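Local coordinates for endoglucanase (Thermotoga maritima, PDB 2FVG), which probably acts as a metal-dependent aminopeptidase of the M42 family, using two divalent metal cations per subunit, despite being named an endoglucanase, at residues V263-A266 against K267-I271; I313-L316 against N317-E320. All coordinates share one frame; numbering follows the deposited sequence.

Interaction 1. Residues V263-A266 against K267-I271; sequences VDTA and KNNDI
The carbonyl oxygen of A266 is held by two backbone N-H groups that arrive from opposite faces of its carbonyl plane. I271 N lies 2.9 Å from A266 O and makes an almost straight bond of 172°, whereas N269 N, 3.1 Å from A266 O, sits well above the plane and is not on a lone pair. One residue earlier, T265 O is gripped by a side chain: N269 ND2 approaches T265 O to 2.6 Å, in the carbonyl plane and on a lone pair. The same oxygen lies almost in the plane of the N269 amide, and the backbone N of N269 adds a weak bond to it. With CG beside the backbone N (chi1 -70°), the N269 side chain runs alongside that of T265, pointing the same way, and ND2 comes close to CG2. This is a Schellman motif, the classic way for a helix to stop. I271 N to A266 O is its 6→1 bond, a weak contact from D270 N to K267 O is the 5→2 bond, and D270 supplies the left-handed backbone that turns the chain. The apolar element of the motif is present too, with A266 CB 4.4 Å from I271 CB. The helix being terminated, 256-268, belongs to a beta-alpha-beta unit, and F273, on the way to its second strand, packs on V263, A266 and K267. Further back, ordinary helical bonds from K267 N to V263 O and from N268 N to D264 O keep the last turn regular. V263 and K267 run side by side in the same direction, CG1 of V263 meeting CD of K267 at 3.6 Å. A bend at chi3 carries K267 NZ towards D264, but it stops 4.4 Å from D264 OD1, too far for a salt bridge; that oxygen accepts from Q260.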
ATOM      1  N   VAL A 263       1.154 -11.687  18.613  1.00 26.60           N
ATOM      2  CA  VAL A 263      -0.101 -11.983  19.298  1.00 28.43           C
ATOM      3  C   VAL A 263      -0.029 -11.613  20.775  1.00 27.40           C
ATOM      4  O   VAL A 263      -0.944 -10.982  21.306  1.00 26.81           O
ATOM      5  CB  VAL A 263      -0.466 -13.479  19.169  1.00 28.96           C
ATOM      6  CG1 VAL A 263      -1.526 -13.878  20.207  1.00 31.40           C
ATOM      7  CG2 VAL A 263      -0.907 -13.780  17.774  1.00 28.02           C
ATOM      8  N   ASP A 264       1.046 -12.010  21.439  1.00 28.01           N
ATOM      9  CA  ASP A 264       1.188 -11.708  22.869  1.00 28.93           C
ATOM     10  C   ASP A 264       1.284 -10.196  23.106  1.00 28.89           C
ATOM     11  O   ASP A 264       0.668  -9.674  24.023  1.00 31.24           O
ATOM     12  CB  ASP A 264       2.362 -12.473  23.449  1.00 31.21           C
ATOM     13  CG  ASP A 264       2.105 -13.979  23.498  1.00 37.99           C
ATOM     14  OD1 ASP A 264       1.025 -14.417  23.042  1.00 42.70           O
ATOM     15  OD2 ASP A 264       2.972 -14.728  24.000  1.00 47.04           O
ATOM     16  N   THR A 265       2.006  -9.494  22.233  1.00 31.60           N
ATOM     17  CA  THR A 265       2.152  -8.034  22.306  1.00 30.21           C
ATOM     18  C   THR A 265       0.782  -7.375  22.222  1.00 31.42           C
ATOM     19  O   THR A 265       0.480  -6.433  22.959  1.00 33.03           O
ATOM     20  CB  THR A 265       3.038  -7.511  21.152  1.00 31.16           C
ATOM     21  OG1 THR A 265       4.352  -8.066  21.270  1.00 27.34           O
ATOM     22  CG2 THR A 265       3.138  -5.995  21.173  1.00 23.75           C
ATOM     23  N   ALA A 266      -0.040  -7.868  21.307  1.00 32.52           N
ATOM     24  CA  ALA A 266      -1.405  -7.389  21.146  1.00 32.86           C
ATOM     25  C   ALA A 266      -2.223  -7.622  22.417  1.00 33.56           C
ATOM     26  O   ALA A 266      -2.815  -6.679  22.957  1.00 32.77           O
ATOM     27  CB  ALA A 266      -2.052  -8.077  19.983  1.00 33.44           C
ATOM     28  N   LYS A 267      -2.238  -8.872  22.895  1.00 32.36           N
ATOM     29  CA  LYS A 267      -3.009  -9.247  24.078  1.00 35.27           C
ATOM     30  C   LYS A 267      -2.582  -8.496  25.325  1.00 33.55           C
ATOM     31  O   LYS A 267      -3.422  -8.106  26.119  1.00 34.60           O
ATOM     32  CB  LYS A 267      -2.929 -10.764  24.335  1.00 35.40           C
ATOM     33  CG  LYS A 267      -3.705 -11.598  23.313  1.00 40.55           C
ATOM     34  CD  LYS A 267      -3.305 -13.083  23.255  1.00 39.62           C
ATOM     35  CE  LYS A 267      -3.471 -13.834  24.566  1.00 51.50           C
ATOM     36  NZ  LYS A 267      -3.084 -15.267  24.393  1.00 52.02           N
ATOM     37  N   ASN A 268      -1.279  -8.298  25.498  1.00 34.00           N
ATOM     38  CA  ASN A 268      -0.759  -7.624  26.691  1.00 32.40           C
ATOM     39  C   ASN A 268      -0.913  -6.111  26.623  1.00 32.55           C
ATOM     40  O   ASN A 268      -0.764  -5.427  27.636  1.00 34.17           O
ATOM     41  CB  ASN A 268       0.698  -8.012  26.966  1.00 31.68           C
ATOM     42  CG  ASN A 268       0.871  -9.502  27.263  1.00 38.09           C
ATOM     43  OD1 ASN A 268      -0.091 -10.225  27.546  1.00 38.33           O
ATOM     44  ND2 ASN A 268       2.116  -9.958  27.223  1.00 39.60           N
ATOM     45  N   ASN A 269      -1.215  -5.588  25.438  1.00 32.56           N
ATOM     46  CA  ASN A 269      -1.435  -4.155  25.310  1.00 33.78           C
ATOM     47  C   ASN A 269      -2.897  -3.793  25.071  1.00 35.04           C
ATOM     48  O   ASN A 269      -3.216  -2.634  24.797  1.00 35.63           O
ATOM     49  CB  ASN A 269      -0.529  -3.528  24.247  1.00 34.51           C
ATOM     50  CG  ASN A 269       0.913  -3.496  24.667  1.00 30.82           C
ATOM     51  OD1 ASN A 269       1.398  -2.483  25.164  1.00 44.32           O
ATOM     52  ND2 ASN A 269       1.598  -4.619  24.525  1.00 36.98           N
ATOM     53  N   ASP A 270      -3.773  -4.792  25.194  1.00 35.67           N
ATOM     54  CA  ASP A 270      -5.223  -4.632  25.010  1.00 35.88           C
ATOM     55  C   ASP A 270      -5.568  -4.096  23.612  1.00 35.52           C
ATOM     56  O   ASP A 270      -6.444  -3.226  23.450  1.00 33.71           O
ATOM     57  CB  ASP A 270      -5.813  -3.751  26.116  1.00 35.71           C
ATOM     58  CG  ASP A 270      -5.535  -4.301  27.508  1.00 43.56           C
ATOM     59  OD1 ASP A 270      -5.544  -5.543  27.676  1.00 49.41           O
ATOM     60  OD2 ASP A 270      -5.319  -3.493  28.444  1.00 53.28           O
ATOM     61  N   ILE A 271      -4.861  -4.622  22.612  1.00 32.77           N
ATOM     62  CA  ILE A 271      -5.071  -4.227  21.230  1.00 31.39           C
ATOM     63  C   ILE A 271      -5.861  -5.351  20.565  1.00 31.44           C
ATOM     64  O   ILE A 271      -5.409  -6.491  20.584  1.00 31.56           O
ATOM     65  CB  ILE A 271      -3.737  -4.025  20.473  1.00 33.23           C
ATOM     66  CG1 ILE A 271      -2.926  -2.890  21.089  1.00 27.90           C
ATOM     67  CG2 ILE A 271      -4.002  -3.717  19.017  1.00 21.30           C
ATOM     68  CD1 ILE A 271      -1.534  -2.728  20.470  1.00 29.83           C
TER

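Interaction 2. Residues I313-L316 against N317-E320; sequences IIDL and NDYE
D315 and D318 meet with their side chains crossing at about a right angle and their carboxylates turned 44° apart, CB of D315 lying 3.4 Å from D318 OD2. D315 occupies the N-cap of helix 316-332. Its CG, anti to the backbone N (chi1 -177°), brings OD1 to the backbone N-H groups of the first helical turn, where it accepts weakly from N317 N at 2.9 Å and from D318 N at 3.3 Å. A water takes the place of the direct return bond of a capping box: it accepts from D315 N at 2.7 Å and is placed to donate to D318 OD2. The backbone joins in as Y319 N donates to D315 O, the first regular bond of the helix. Y319 presents its ring edge to L316 O, while CD1 of I314 approaches the ring obliquely, 4.2 Å from CD2 of Y319. The phenol hydroxyl reaches across to S173 and D177 on helix 166-180. Although OD1 of D315 and OD1 of D318 stand only 4.3 Å apart, each carboxylate has compensation: R160 forms a salt bridge with D315 OD2, and the backbone N-H groups of G240 and G242 bind D318. Together with the start of the helix dipole, these donors would probably let both buried aspartates remain ionised in spite of their proximity.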
ATOM      1  N   ILE A 313     -13.078  -0.017   1.725  1.00 20.25           N
ATOM      2  CA  ILE A 313     -13.418   0.604   2.993  1.00 20.58           C
ATOM      3  C   ILE A 313     -12.506   0.125   4.089  1.00 21.50           C
ATOM      4  O   ILE A 313     -12.235  -1.066   4.174  1.00 20.35           O
ATOM      5  CB  ILE A 313     -14.856   0.162   3.393  1.00 23.03           C
ATOM      6  CG1 ILE A 313     -15.834   0.290   2.200  1.00 24.30           C
ATOM      7  CG2 ILE A 313     -15.376   0.912   4.624  1.00 18.34           C
ATOM      8  CD1 ILE A 313     -17.084  -0.539   2.348  1.00 16.67           C
ATOM      9  N   ILE A 314     -12.008   1.041   4.920  1.00 22.46           N
ATOM     10  CA  ILE A 314     -11.282   0.623   6.114  1.00 22.02           C
ATOM     11  C   ILE A 314     -11.996   1.179   7.347  1.00 22.58           C
ATOM     12  O   ILE A 314     -12.714   2.180   7.264  1.00 18.08           O
ATOM     13  CB  ILE A 314      -9.791   1.037   6.132  1.00 22.92           C
ATOM     14  CG1 ILE A 314      -9.633   2.554   6.228  1.00 23.38           C
ATOM     15  CG2 ILE A 314      -9.042   0.441   4.939  1.00 21.04           C
ATOM     16  CD1 ILE A 314      -8.257   2.975   6.696  1.00 35.53           C
ATOM     17  N   ASP A 315     -11.805   0.518   8.478  1.00 21.55           N
ATOM     18  CA  ASP A 315     -12.386   0.946   9.722  1.00 22.70           C
ATOM     19  C   ASP A 315     -11.254   1.683  10.407  1.00 23.67           C
ATOM     20  O   ASP A 315     -10.151   1.143  10.525  1.00 23.25           O
ATOM     21  CB  ASP A 315     -12.848  -0.285  10.522  1.00 23.34           C
ATOM     22  CG  ASP A 315     -13.523   0.082  11.811  1.00 21.99           C
ATOM     23  OD1 ASP A 315     -12.809   0.385  12.782  1.00 39.14           O
ATOM     24  OD2 ASP A 315     -14.769   0.058  11.867  1.00 25.72           O
ATOM     25  N   LEU A 316     -11.503   2.923  10.825  1.00 23.81           N
ATOM     26  CA  LEU A 316     -10.466   3.728  11.484  1.00 24.14           C
ATOM     27  C   LEU A 316     -10.014   3.192  12.856  1.00 26.35           C
ATOM     28  O   LEU A 316      -8.889   3.457  13.278  1.00 27.76           O
ATOM     29  CB  LEU A 316     -10.836   5.220  11.515  1.00 23.91           C
ATOM     30  CG  LEU A 316     -10.974   5.877  10.126  1.00 22.54           C
ATOM     31  CD1 LEU A 316     -11.461   7.299  10.250  1.00 32.82           C
ATOM     32  CD2 LEU A 316      -9.654   5.831   9.354  1.00 27.97           C
ATOM     33  N   ASN A 317     -10.871   2.464  13.562  1.00 24.55           N
ATOM     34  CA  ASN A 317     -10.422   1.856  14.811  1.00 25.71           C
ATOM     35  C   ASN A 317      -9.388   0.770  14.516  1.00 23.92           C
ATOM     36  O   ASN A 317      -8.420   0.615  15.256  1.00 24.38           O
ATOM     37  CB  ASN A 317     -11.587   1.263  15.614  1.00 27.82           C
ATOM     38  CG  ASN A 317     -12.484   2.320  16.210  1.00 35.30           C
ATOM     39  OD1 ASN A 317     -12.011   3.313  16.766  1.00 41.99           O
ATOM     40  ND2 ASN A 317     -13.793   2.101  16.123  1.00 40.50           N
ATOM     41  N   ASP A 318      -9.595   0.015  13.437  1.00 24.92           N
ATOM     42  CA  ASP A 318      -8.633  -1.018  13.034  1.00 23.79           C
ATOM     43  C   ASP A 318      -7.312  -0.360  12.657  1.00 23.87           C
ATOM     44  O   ASP A 318      -6.250  -0.820  13.037  1.00 24.64           O
ATOM     45  CB  ASP A 318      -9.121  -1.779  11.813  1.00 23.54           C
ATOM     46  CG  ASP A 318     -10.246  -2.720  12.110  1.00 30.22           C
ATOM     47  OD1 ASP A 318     -10.463  -3.124  13.280  1.00 28.88           O
ATOM     48  OD2 ASP A 318     -10.910  -3.071  11.129  1.00 19.47           O
ATOM     49  N   TYR A 319      -7.390   0.687  11.843  1.00 23.53           N
ATOM     50  CA  TYR A 319      -6.211   1.449  11.459  1.00 23.50           C
ATOM     51  C   TYR A 319      -5.388   1.902  12.687  1.00 24.23           C
ATOM     52  O   TYR A 319      -4.148   1.772  12.706  1.00 22.69           O
ATOM     53  CB  TYR A 319      -6.639   2.663  10.651  1.00 23.06           C
ATOM     54  CG  TYR A 319      -5.495   3.581  10.310  1.00 23.63           C
ATOM     55  CD1 TYR A 319      -5.109   4.616  11.181  1.00 21.04           C
ATOM     56  CD2 TYR A 319      -4.810   3.437   9.108  1.00 24.86           C
ATOM     57  CE1 TYR A 319      -4.049   5.455  10.862  1.00 20.68           C
ATOM     58  CE2 TYR A 319      -3.775   4.260   8.777  1.00 17.86           C
ATOM     59  CZ  TYR A 319      -3.391   5.261   9.637  1.00 25.88           C
ATOM     60  OH  TYR A 319      -2.358   6.075   9.254  1.00 26.54           O
ATOM     61  N   GLU A 320      -6.077   2.430  13.698  1.00 24.63           N
ATOM     62  CA  GLU A 320      -5.439   2.915  14.914  1.00 24.70           C
ATOM     63  C   GLU A 320      -4.782   1.810  15.702  1.00 24.99           C
ATOM     64  O   GLU A 320      -3.735   2.016  16.317  1.00 25.75           O
ATOM     65  CB  GLU A 320      -6.443   3.639  15.820  1.00 27.52           C
ATOM     66  CG  GLU A 320      -6.766   5.040  15.370  1.00 39.18           C
ATOM     67  CD  GLU A 320      -5.534   5.938  15.361  1.00 50.95           C
ATOM     68  OE1 GLU A 320      -4.832   5.987  16.399  1.00 54.24           O
ATOM     69  OE2 GLU A 320      -5.274   6.594  14.318  1.00 51.62           O
TER
HETATM   70  O   HOH W   1     -10.248  -1.606   8.859  1.00 34.68           O

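In the fold
Following the chain, interaction 1 comes first: it ends helix 256-268 and sends the backbone toward strand 274-275. The chain then runs through strand 297-306 into strand 312-315, where interaction 2 starts helix 316-332. Each contact is local, so neither closes a long loop, and the two stand in series without nesting or crossing. One shows how a helix is stopped, the other how one is begun. The centres of interaction 1 and interaction 2 are about 18 Å apart. The nearest atoms of interaction 1 and interaction 2 are about 6 Å apart, without touching. Helix 316-332 connects them, since its V328 and L329 pack on T265 and its N321 touches I271.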